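Local coordinates for protein caspase-1 subunit p19/18 (Spodoptera frugiperda, PDB 1M72) that probably acts as an executioner cysteine protease of the apoptotic caspase cascade, working as a tetramer of two large and two small subunits, at residues L114-D118 with T119-P123; Y128-A132 with D133-T137; N60-K63 with V64-L68. All blocks are in the same frame, centred on the assembly; numbering follows the deposited sequence.

Contact 1 of 3, residues L114-D118 with T119-P123; sequences LYAKD and THYKP
Leu114 and Tyr121 face each other as an antiparallel hydrogen-bonded pair, and Tyr115 with His120 forms the next, non-hydrogen-bonded pair with CA atoms 4.2 Å apart. This is a beta hairpin, the middle strand (113-115) and one edge strand (120-121) of the small three-stranded antiparallel sheet that follows the active-site His108 (assigned by similarity) in the caspase domain. Leu114 N donates to Tyr121 O and Tyr121 N returns a bond of 2.9 Å to Leu114 O; beyond them, Ala116 N reaches Thr119 O at 2.8 Å, closing the turn. On one face of the hairpin Leu114 packs under the Tyr121 ring. Its CB lies over the face, 4.0 Å from the ring centroid and 26° off the normal, a CH-pi contact displaced toward the phenol end, where CB comes within 3.6 Å of CZ. Tyr121 chi1 of 58° sets CG between the backbone N and carbonyl carbon, which swings the ring back across the partner strand. From Leu114 the CD1 branch continues to Pro123 CB. On the other face the Tyr115 ring meets His120 obliquely, CD2 being 3.7 Å from His120 CB, while the ring planes stand at 86°. Tyr115 OH is hydrogen-bonded to Glu110, and the Tyr115 side chain lies about 4 Å from that of His108, which puts this face of the hairpin beside the presumed active site. At the turn, Asp118 OD1 receives a weak, bent bond from Thr119 N; it also accepts from Ser80 N, linking the turn to the start of helix 80-92. Ile83 of that helix touches Tyr121. A water in the plane of the Tyr121 ring joins the two strands: it donates to Tyr115 O at 2.7 Å and lies 2.7 Å from Tyr121 OH.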
ATOM      1  N   LEU C 114       1.489  -2.965  17.929  1.00 16.70           N
ATOM      2  CA  LEU C 114       2.849  -2.535  18.170  1.00 21.88           C
ATOM      3  C   LEU C 114       3.073  -2.504  19.698  1.00 21.77           C
ATOM      4  O   LEU C 114       2.141  -2.239  20.469  1.00 19.93           O
ATOM      5  CB  LEU C 114       3.096  -1.133  17.576  1.00 19.90           C
ATOM      6  CG  LEU C 114       3.101  -1.172  16.048  1.00 20.73           C
ATOM      7  CD1 LEU C 114       3.237   0.199  15.504  1.00 22.03           C
ATOM      8  CD2 LEU C 114       4.237  -2.041  15.570  1.00 19.77           C
ATOM      9  N   TYR C 115       4.301  -2.771  20.143  1.00 22.57           N
ATOM     10  CA  TYR C 115       4.591  -2.723  21.576  1.00 21.44           C
ATOM     11  C   TYR C 115       5.399  -1.513  21.975  1.00 20.65           C
ATOM     12  O   TYR C 115       6.359  -1.137  21.315  1.00 22.31           O
ATOM     13  CB  TYR C 115       5.357  -3.976  22.063  1.00 22.17           C
ATOM     14  CG  TYR C 115       4.519  -5.228  22.211  1.00 22.08           C
ATOM     15  CD1 TYR C 115       4.502  -6.188  21.199  1.00 26.42           C
ATOM     16  CD2 TYR C 115       3.697  -5.427  23.336  1.00 25.39           C
ATOM     17  CE1 TYR C 115       3.686  -7.326  21.276  1.00 27.47           C
ATOM     18  CE2 TYR C 115       2.853  -6.581  23.439  1.00 23.73           C
ATOM     19  CZ  TYR C 115       2.864  -7.516  22.393  1.00 29.57           C
ATOM     20  OH  TYR C 115       2.073  -8.633  22.420  1.00 24.45           O
ATOM     21  N   ALA C 116       4.979  -0.887  23.058  1.00 23.28           N
ATOM     22  CA  ALA C 116       5.705   0.229  23.652  1.00 24.59           C
ATOM     23  C   ALA C 116       6.586  -0.495  24.687  1.00 26.70           C
ATOM     24  O   ALA C 116       6.709  -1.714  24.652  1.00 26.09           O
ATOM     25  CB  ALA C 116       4.750   1.154  24.351  1.00 21.09           C
ATOM     26  N   LYS C 117       7.171   0.233  25.632  1.00 31.99           N
ATOM     27  CA  LYS C 117       7.999  -0.422  26.632  1.00 32.76           C
ATOM     28  C   LYS C 117       7.135  -1.230  27.587  1.00 34.19           C
ATOM     29  O   LYS C 117       7.484  -2.344  27.963  1.00 32.52           O
ATOM     30  CB  LYS C 117       8.792   0.605  27.441  1.00 36.06           C
ATOM     31  CG  LYS C 117       9.596  -0.045  28.572  1.00 40.20           C
ATOM     32  CD  LYS C 117      10.476   0.942  29.287  1.00 44.63           C
ATOM     33  CE  LYS C 117       9.676   1.721  30.277  1.00 45.97           C
ATOM     34  NZ  LYS C 117      10.507   2.786  30.889  1.00 50.05           N
ATOM     35  N   ASP C 118       5.986  -0.663  27.937  1.00 33.48           N
ATOM     36  CA  ASP C 118       5.053  -1.260  28.883  1.00 33.18           C
ATOM     37  C   ASP C 118       3.862  -2.051  28.337  1.00 34.70           C
ATOM     38  O   ASP C 118       3.446  -3.031  28.938  1.00 38.09           O
ATOM     39  CB  ASP C 118       4.531  -0.142  29.792  1.00 32.54           C
ATOM     40  CG  ASP C 118       3.819   0.962  28.998  1.00 34.49           C
ATOM     41  OD1 ASP C 118       4.068   1.090  27.782  1.00 32.78           O
ATOM     42  OD2 ASP C 118       3.018   1.709  29.583  1.00 35.86           O
ATOM     43  N   THR C 119       3.272  -1.642  27.224  1.00 34.24           N
ATOM     44  CA  THR C 119       2.115  -2.381  26.742  1.00 32.48           C
ATOM     45  C   THR C 119       1.957  -2.123  25.249  1.00 32.63           C
ATOM     46  O   THR C 119       2.790  -1.439  24.677  1.00 31.15           O
ATOM     47  CB  THR C 119       0.835  -1.956  27.545  1.00 35.19           C
ATOM     48  OG1 THR C 119      -0.296  -2.711  27.094  1.00 35.16           O
ATOM     49  CG2 THR C 119       0.575  -0.439  27.394  1.00 36.09           C
ATOM     50  N   HIS C 120       0.921  -2.672  24.617  1.00 29.85           N
ATOM     51  CA  HIS C 120       0.744  -2.492  23.168  1.00 32.93           C
ATOM     52  C   HIS C 120      -0.350  -1.492  22.773  1.00 29.88           C
ATOM     53  O   HIS C 120      -1.225  -1.167  23.562  1.00 29.72           O
ATOM     54  CB  HIS C 120       0.413  -3.832  22.521  1.00 34.79           C
ATOM     55  CG  HIS C 120      -0.807  -4.460  23.098  1.00 41.84           C
ATOM     56  ND1 HIS C 120      -2.080  -4.097  22.709  1.00 45.36           N
ATOM     57  CD2 HIS C 120      -0.957  -5.308  24.143  1.00 43.69           C
ATOM     58  CE1 HIS C 120      -2.961  -4.689  23.493  1.00 46.64           C
ATOM     59  NE2 HIS C 120      -2.305  -5.427  24.373  1.00 48.61           N
ATOM     60  N   TYR C 121      -0.275  -1.005  21.543  1.00 28.24           N
ATOM     61  CA  TYR C 121      -1.259  -0.075  21.016  1.00 24.64           C
ATOM     62  C   TYR C 121      -1.464  -0.410  19.532  1.00 27.35           C
ATOM     63  O   TYR C 121      -0.705  -1.219  18.930  1.00 24.83           O
ATOM     64  CB  TYR C 121      -0.772   1.358  21.185  1.00 26.95           C
ATOM     65  CG  TYR C 121       0.540   1.607  20.513  1.00 27.92           C
ATOM     66  CD1 TYR C 121       0.599   2.116  19.215  1.00 24.98           C
ATOM     67  CD2 TYR C 121       1.735   1.317  21.161  1.00 29.47           C
ATOM     68  CE1 TYR C 121       1.839   2.340  18.573  1.00 23.19           C
ATOM     69  CE2 TYR C 121       2.971   1.535  20.531  1.00 28.55           C
ATOM     70  CZ  TYR C 121       3.009   2.048  19.235  1.00 23.08           C
ATOM     71  OH  TYR C 121       4.225   2.249  18.631  1.00 22.48           O
ATOM     72  N   LYS C 122      -2.515   0.168  18.955  1.00 23.67           N
ATOM     73  CA  LYS C 122      -2.805  -0.059  17.562  1.00 23.11           C
ATOM     74  C   LYS C 122      -1.940   0.853  16.707  1.00 22.00           C
ATOM     75  O   LYS C 122      -1.829   2.047  16.968  1.00 23.05           O
ATOM     76  CB  LYS C 122      -4.289   0.200  17.258  1.00 20.92           C
ATOM     77  CG  LYS C 122      -5.216  -0.836  17.887  1.00 24.47           C
ATOM     78  CD  LYS C 122      -6.654  -0.624  17.428  1.00 31.41           C
ATOM     79  CE  LYS C 122      -7.670  -1.485  18.263  1.00 37.44           C
ATOM     80  NZ  LYS C 122      -7.529  -2.965  18.039  1.00 38.12           N
ATOM     81  N   PRO C 123      -1.318   0.288  15.668  1.00 22.83           N
ATOM     82  CA  PRO C 123      -0.451   1.023  14.732  1.00 24.86           C
ATOM     83  C   PRO C 123      -1.149   2.311  14.221  1.00 24.87           C
ATOM     84  O   PRO C 123      -0.490   3.356  14.075  1.00 26.04           O
ATOM     85  CB  PRO C 123      -0.230   0.018  13.598  1.00 24.38           C
ATOM     86  CG  PRO C 123      -0.480  -1.303  14.242  1.00 26.08           C
ATOM     87  CD  PRO C 123      -1.571  -1.087  15.205  1.00 20.29           C
TER
HETATM   88  O   HOH W   1       6.266   1.327  20.133  1.00 19.95           O

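Contact 2 of 3, residues Y128-A132 with D133-T137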
ATOM      1  N   TYR C 128      -3.232   8.567  13.113  1.00 21.55           N
ATOM      2  CA  TYR C 128      -4.559   9.066  13.427  1.00 22.19           C
ATOM      3  C   TYR C 128      -4.634  10.592  13.574  1.00 24.03           C
ATOM      4  O   TYR C 128      -5.517  11.236  12.976  1.00 23.73           O
ATOM      5  CB  TYR C 128      -5.069   8.413  14.725  1.00 24.43           C
ATOM      6  CG  TYR C 128      -6.358   9.003  15.262  1.00 25.35           C
ATOM      7  CD1 TYR C 128      -7.606   8.704  14.665  1.00 26.66           C
ATOM      8  CD2 TYR C 128      -6.335   9.882  16.358  1.00 25.10           C
ATOM      9  CE1 TYR C 128      -8.810   9.284  15.164  1.00 26.88           C
ATOM     10  CE2 TYR C 128      -7.510  10.452  16.857  1.00 24.70           C
ATOM     11  CZ  TYR C 128      -8.727  10.154  16.261  1.00 25.91           C
ATOM     12  OH  TYR C 128      -9.852  10.728  16.769  1.00 32.93           O
ATOM     13  N   TYR C 129      -3.735  11.161  14.376  1.00 23.17           N
ATOM     14  CA  TYR C 129      -3.696  12.610  14.624  1.00 24.63           C
ATOM     15  C   TYR C 129      -3.155  13.494  13.498  1.00 24.30           C
ATOM     16  O   TYR C 129      -3.071  14.721  13.653  1.00 24.67           O
ATOM     17  CB  TYR C 129      -2.859  12.924  15.878  1.00 28.30           C
ATOM     18  CG  TYR C 129      -3.315  12.210  17.130  1.00 33.10           C
ATOM     19  CD1 TYR C 129      -2.743  10.988  17.502  1.00 34.33           C
ATOM     20  CD2 TYR C 129      -4.334  12.743  17.938  1.00 34.41           C
ATOM     21  CE1 TYR C 129      -3.161  10.316  18.641  1.00 36.61           C
ATOM     22  CE2 TYR C 129      -4.767  12.072  19.082  1.00 35.44           C
ATOM     23  CZ  TYR C 129      -4.173  10.859  19.421  1.00 36.98           C
ATOM     24  OH  TYR C 129      -4.585  10.159  20.521  1.00 40.14           O
ATOM     25  N   PHE C 130      -2.767  12.900  12.376  1.00 22.83           N
ATOM     26  CA  PHE C 130      -2.229  13.717  11.321  1.00 21.68           C
ATOM     27  C   PHE C 130      -3.127  13.873  10.111  1.00 22.66           C
ATOM     28  O   PHE C 130      -2.691  14.368   9.078  1.00 22.72           O
ATOM     29  CB  PHE C 130      -0.857  13.196  10.941  1.00 19.23           C
ATOM     30  CG  PHE C 130       0.124  13.240  12.073  1.00 20.55           C
ATOM     31  CD1 PHE C 130       0.693  14.460  12.474  1.00 18.04           C
ATOM     32  CD2 PHE C 130       0.457  12.066  12.775  1.00 18.39           C
ATOM     33  CE1 PHE C 130       1.593  14.504  13.570  1.00 22.25           C
ATOM     34  CE2 PHE C 130       1.356  12.088  13.877  1.00 21.18           C
ATOM     35  CZ  PHE C 130       1.926  13.297  14.280  1.00 21.54           C
ATOM     36  N   THR C 131      -4.382  13.444  10.214  1.00 21.66           N
ATOM     37  CA  THR C 131      -5.268  13.660   9.077  1.00 22.70           C
ATOM     38  C   THR C 131      -5.441  15.200   8.907  1.00 23.46           C
ATOM     39  O   THR C 131      -5.264  15.964   9.866  1.00 23.66           O
ATOM     40  CB  THR C 131      -6.620  12.918   9.260  1.00 25.38           C
ATOM     41  OG1 THR C 131      -7.246  13.314  10.495  1.00 27.24           O
ATOM     42  CG2 THR C 131      -6.388  11.368   9.210  1.00 17.49           C
ATOM     43  N   ALA C 132      -5.746  15.666   7.705  1.00 25.05           N
ATOM     44  CA  ALA C 132      -5.839  17.127   7.454  1.00 28.43           C
ATOM     45  C   ALA C 132      -6.719  17.933   8.407  1.00 29.13           C
ATOM     46  O   ALA C 132      -6.412  19.075   8.716  1.00 27.52           O
ATOM     47  CB  ALA C 132      -6.278  17.400   6.023  1.00 26.57           C
ATOM     48  N   ASP C 133      -7.827  17.354   8.859  1.00 29.17           N
ATOM     49  CA  ASP C 133      -8.676  18.074   9.782  1.00 27.66           C
ATOM     50  C   ASP C 133      -7.996  18.273  11.146  1.00 28.78           C
ATOM     51  O   ASP C 133      -8.158  19.321  11.768  1.00 32.17           O
ATOM     52  CB  ASP C 133     -10.002  17.336   9.926  1.00 28.43           C
ATOM     53  CG  ASP C 133      -9.816  15.886  10.316  1.00 30.89           C
ATOM     54  OD1 ASP C 133      -8.746  15.309  10.014  1.00 27.43           O
ATOM     55  OD2 ASP C 133     -10.751  15.329  10.915  1.00 34.52           O
ATOM     56  N   LYS C 134      -7.224  17.297  11.608  1.00 29.02           N
ATOM     57  CA  LYS C 134      -6.562  17.411  12.909  1.00 29.79           C
ATOM     58  C   LYS C 134      -5.231  18.152  12.847  1.00 31.22           C
ATOM     59  O   LYS C 134      -4.813  18.748  13.839  1.00 30.26           O
ATOM     60  CB  LYS C 134      -6.349  16.019  13.525  1.00 30.07           C
ATOM     61  CG  LYS C 134      -7.654  15.215  13.652  1.00 33.95           C
ATOM     62  CD  LYS C 134      -7.496  13.881  14.367  1.00 34.25           C
ATOM     63  CE  LYS C 134      -8.694  12.955  14.088  1.00 37.62           C
ATOM     64  NZ  LYS C 134      -9.900  13.385  14.828  1.00 39.57           N
ATOM     65  N   CYS C 135      -4.564  18.103  11.691  1.00 29.97           N
ATOM     66  CA  CYS C 135      -3.284  18.771  11.503  1.00 28.16           C
ATOM     67  C   CYS C 135      -3.245  19.518  10.129  1.00 29.14           C
ATOM     68  O   CYS C 135      -2.559  19.097   9.171  1.00 30.17           O
ATOM     69  CB  CYS C 135      -2.155  17.742  11.624  1.00 28.52           C
ATOM     70  SG  CYS C 135      -0.496  18.428  11.663  1.00 32.56           S
ATOM     71  N   PRO C 136      -3.981  20.649  10.036  1.00 25.20           N
ATOM     72  CA  PRO C 136      -4.096  21.502   8.850  1.00 23.23           C
ATOM     73  C   PRO C 136      -2.751  21.963   8.287  1.00 21.02           C
ATOM     74  O   PRO C 136      -2.603  22.031   7.087  1.00 24.70           O
ATOM     75  CB  PRO C 136      -4.941  22.697   9.331  1.00 24.03           C
ATOM     76  CG  PRO C 136      -5.594  22.225  10.560  1.00 27.33           C
ATOM     77  CD  PRO C 136      -4.614  21.287  11.201  1.00 26.65           C
ATOM     78  N   THR C 137      -1.760  22.264   9.118  1.00 21.32           N
ATOM     79  CA  THR C 137      -0.481  22.721   8.557  1.00 21.04           C
ATOM     80  C   THR C 137       0.356  21.680   7.794  1.00 23.99           C
ATOM     81  O   THR C 137       1.442  22.005   7.286  1.00 24.89           O
ATOM     82  CB  THR C 137       0.380  23.420   9.620  1.00 21.77           C
ATOM     83  OG1 THR C 137       0.824  22.481  10.600  1.00 23.22           O
ATOM     84  CG2 THR C 137      -0.462  24.527  10.330  1.00 23.97           C
TER
HETATM   85  O   HOH W   2      -2.505  16.915   7.351  1.00 26.83           O
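Thr131 and Asp133 lie side by side, and Thr131 OG1 donates a short 2.5 Å hydrogen bond to Asp133 OD1, which accepts through its syn lone pair. Both first torsions are near +55°, each placing its polar group between the backbone N and carbonyl carbon, and the two side chains run alongside, pointing the same way, with OG1 and OD1 adjacent. The Thr131 carbonyl supports the next layer: Cys135 N meets Thr131 O at 2.9 Å with an N-H...O angle of 154°, and Lys134 N adds a weak bond to the same oxygen. Lys134 then runs back past Thr131 OG1 to Tyr128. Its CE sits over one face of that ring, 3.9 Å from the centroid, and the bend at chi4 (-74°) brings NZ to Tyr128 OH in a weak 3.3 Å bond. A type I beta turn from Tyr128 to Thr131 sets up this fold-back, and a water donating to Phe130 O and Cys135 O spans its other end. Cys135 SG approaches the edge of the Phe130 ring, 4.2 Å from CD1. Beyond this connection between helix 125-128 and strand 143-148, Phe130 packs on helix 80-92 and on strands 143-148 and 182-186, while Ala132 touches Ile159 of the second subunit.

Contact 3 of 3, residues N60-K63 with V64-L68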
ATOM      1  N   ASN C  60      21.589   4.464  11.890  1.00 26.78           N
ATOM      2  CA  ASN C  60      21.618   4.477  10.441  1.00 29.87           C
ATOM      3  C   ASN C  60      20.471   5.350   9.850  1.00 27.86           C
ATOM      4  O   ASN C  60      20.697   6.168   8.982  1.00 25.33           O
ATOM      5  CB  ASN C  60      21.485   3.015  10.018  1.00 37.53           C
ATOM      6  CG  ASN C  60      21.807   2.763   8.571  1.00 47.27           C
ATOM      7  OD1 ASN C  60      22.250   3.662   7.819  1.00 54.07           O
ATOM      8  ND2 ASN C  60      21.592   1.500   8.151  1.00 49.28           N
ATOM      9  N   LEU C  61      19.244   5.194  10.339  1.00 28.31           N
ATOM     10  CA  LEU C  61      18.127   5.954   9.771  1.00 27.41           C
ATOM     11  C   LEU C  61      18.268   7.443  10.131  1.00 26.31           C
ATOM     12  O   LEU C  61      18.033   8.332   9.325  1.00 24.24           O
ATOM     13  CB  LEU C  61      16.784   5.379  10.269  1.00 21.24           C
ATOM     14  CG  LEU C  61      15.544   6.087   9.714  1.00 21.57           C
ATOM     15  CD1 LEU C  61      15.472   5.951   8.178  1.00 17.58           C
ATOM     16  CD2 LEU C  61      14.313   5.517  10.353  1.00 21.83           C
ATOM     17  N   SER C  62      18.647   7.688  11.365  1.00 28.49           N
ATOM     18  CA  SER C  62      18.861   9.035  11.843  1.00 31.25           C
ATOM     19  C   SER C  62      19.915   9.734  10.967  1.00 31.90           C
ATOM     20  O   SER C  62      19.737  10.871  10.553  1.00 29.63           O
ATOM     21  CB  SER C  62      19.348   8.981  13.298  1.00 31.43           C
ATOM     22  OG  SER C  62      19.794  10.253  13.728  1.00 40.12           O
ATOM     23  N   LYS C  63      21.015   9.042  10.682  1.00 31.98           N
ATOM     24  CA  LYS C  63      22.058   9.642   9.877  1.00 32.54           C
ATOM     25  C   LYS C  63      21.618   9.979   8.445  1.00 31.03           C
ATOM     26  O   LYS C  63      21.902  11.075   7.930  1.00 28.34           O
ATOM     27  CB  LYS C  63      23.284   8.730   9.831  1.00 36.74           C
ATOM     28  CG  LYS C  63      24.330   9.175   8.813  1.00 43.53           C
ATOM     29  CD  LYS C  63      25.726   8.532   9.053  1.00 48.14           C
ATOM     30  CE  LYS C  63      26.761   9.041   8.002  1.00 48.47           C
ATOM     31  NZ  LYS C  63      28.165   8.598   8.283  1.00 50.80           N
ATOM     32  N   VAL C  64      20.942   9.050   7.787  1.00 26.87           N
ATOM     33  CA  VAL C  64      20.532   9.357   6.438  1.00 27.34           C
ATOM     34  C   VAL C  64      19.427  10.427   6.390  1.00 26.39           C
ATOM     35  O   VAL C  64      19.446  11.297   5.522  1.00 28.55           O
ATOM     36  CB  VAL C  64      20.130   8.090   5.659  1.00 28.39           C
ATOM     37  CG1 VAL C  64      18.744   7.566   6.141  1.00 24.82           C
ATOM     38  CG2 VAL C  64      20.141   8.410   4.162  1.00 29.24           C
ATOM     39  N   LEU C  65      18.483  10.403   7.326  1.00 26.25           N
ATOM     40  CA  LEU C  65      17.442  11.412   7.314  1.00 26.76           C
ATOM     41  C   LEU C  65      18.020  12.829   7.593  1.00 29.63           C
ATOM     42  O   LEU C  65      17.473  13.835   7.137  1.00 30.76           O
ATOM     43  CB  LEU C  65      16.339  11.046   8.313  1.00 26.15           C
ATOM     44  CG  LEU C  65      15.674   9.690   8.030  1.00 26.28           C
ATOM     45  CD1 LEU C  65      14.656   9.379   9.107  1.00 26.24           C
ATOM     46  CD2 LEU C  65      14.997   9.718   6.650  1.00 26.03           C
ATOM     47  N   LYS C  66      19.127  12.920   8.315  1.00 30.26           N
ATOM     48  CA  LYS C  66      19.718  14.227   8.572  1.00 31.89           C
ATOM     49  C   LYS C  66      20.311  14.764   7.279  1.00 31.05           C
ATOM     50  O   LYS C  66      20.144  15.930   6.955  1.00 32.95           O
ATOM     51  CB  LYS C  66      20.815  14.142   9.649  1.00 34.20           C
ATOM     52  CG  LYS C  66      20.270  14.097  11.037  1.00 36.93           C
ATOM     53  CD  LYS C  66      21.360  13.829  12.073  1.00 38.86           C
ATOM     54  CE  LYS C  66      20.719  13.702  13.453  1.00 38.44           C
ATOM     55  NZ  LYS C  66      21.699  13.558  14.565  1.00 47.40           N
ATOM     56  N   THR C  67      20.987  13.910   6.525  1.00 28.79           N
ATOM     57  CA  THR C  67      21.575  14.368   5.277  1.00 29.44           C
ATOM     58  C   THR C  67      20.490  14.844   4.286  1.00 29.74           C
ATOM     59  O   THR C  67      20.769  15.612   3.369  1.00 28.50           O
ATOM     60  CB  THR C  67      22.423  13.245   4.630  1.00 30.80           C
ATOM     61  OG1 THR C  67      21.566  12.277   4.026  1.00 34.30           O
ATOM     62  CG2 THR C  67      23.260  12.530   5.691  1.00 31.13           C
ATOM     63  N   LEU C  68      19.256  14.382   4.487  1.00 29.17           N
ATOM     64  CA  LEU C  68      18.142  14.725   3.620  1.00 27.82           C
ATOM     65  C   LEU C  68      17.440  15.963   4.147  1.00 27.14           C
ATOM     66  O   LEU C  68      16.472  16.421   3.560  1.00 26.43           O
ATOM     67  CB  LEU C  68      17.156  13.541   3.523  1.00 28.26           C
ATOM     68  CG  LEU C  68      17.645  12.328   2.695  1.00 31.20           C
ATOM     69  CD1 LEU C  68      16.666  11.180   2.797  1.00 27.31           C
ATOM     70  CD2 LEU C  68      17.792  12.718   1.210  1.00 28.39           C
TER
HETATM   71  O   HOH W   3      19.628  11.675  16.537  1.00 38.88           O
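Leu61 and Leu65, one helical turn apart, cross obliquely on the buried side of helix 54-67, the helix of a beta-alpha-beta crossover in the caspase fold. Successive i to i+4 bonds define the helix here: Leu65 N to Leu61 O is 2.9 Å with an N-H...O angle of 166°, and Val64 N to Asn60 O and Thr67 N to Lys63 O repeat the pattern. Leu65 can be traced outward. Its CB lies 3.4 Å from Leu61 O, and CG comes nearer still to that oxygen. Chi1 of -59° sets CG anti to the carbonyl carbon, directing the branches back toward the preceding turn: CD1 presses on Leu61 CG at 3.5 Å, tighter than usual carbon contact, and CD2 borders Leu61 CD1 at 4.1 Å. Leu61 CD1 also meets Val64 CG1, joining three aliphatic side chains. Elsewhere round the helix, the extended Lys66 chain runs back along the previous turn, its CG passing Ser62 O and its CE lying 3.6 Å from Ser62 OG. A water 3.2 Å from Ser62 OG bridges to Lys66 NZ, where it accepts a weak bond. Near the C-terminal end, Thr67 OG1 donates to Val64 O at 2.8 Å, giving that carbonyl a side-chain partner besides the weak bond from Leu68 N. Among its neighbours, the helix lays Leu61 and Leu65 on the central sheet, against strands 31-39 and 98-106, with Leu65 also touching strand 70-76; Val64 packs against helix 203-215, and Asn60 OD1 is bonded there to Arg213.

From the N terminus the chain first meets contact 3, within helix 54-67, which links strands 31-39 and 70-76 of the central sheet. Helix 80-92 and strand 98-106 follow before contact 1 closes the hairpin of strands 113-115 and 120-121. Contact 2 then folds the connection between helix 125-128 and strand 143-148 back on itself. The three are in series, none nesting or crossing, and none touches another: contacts 1 and 2 come within about 6 Å at their nearest atoms, whereas contact 3 stays at least about 13 Å from both. Helix 80-92 is a common neighbour of contacts 1 and 2; contact 3 instead joins the sheet to helix 203-215.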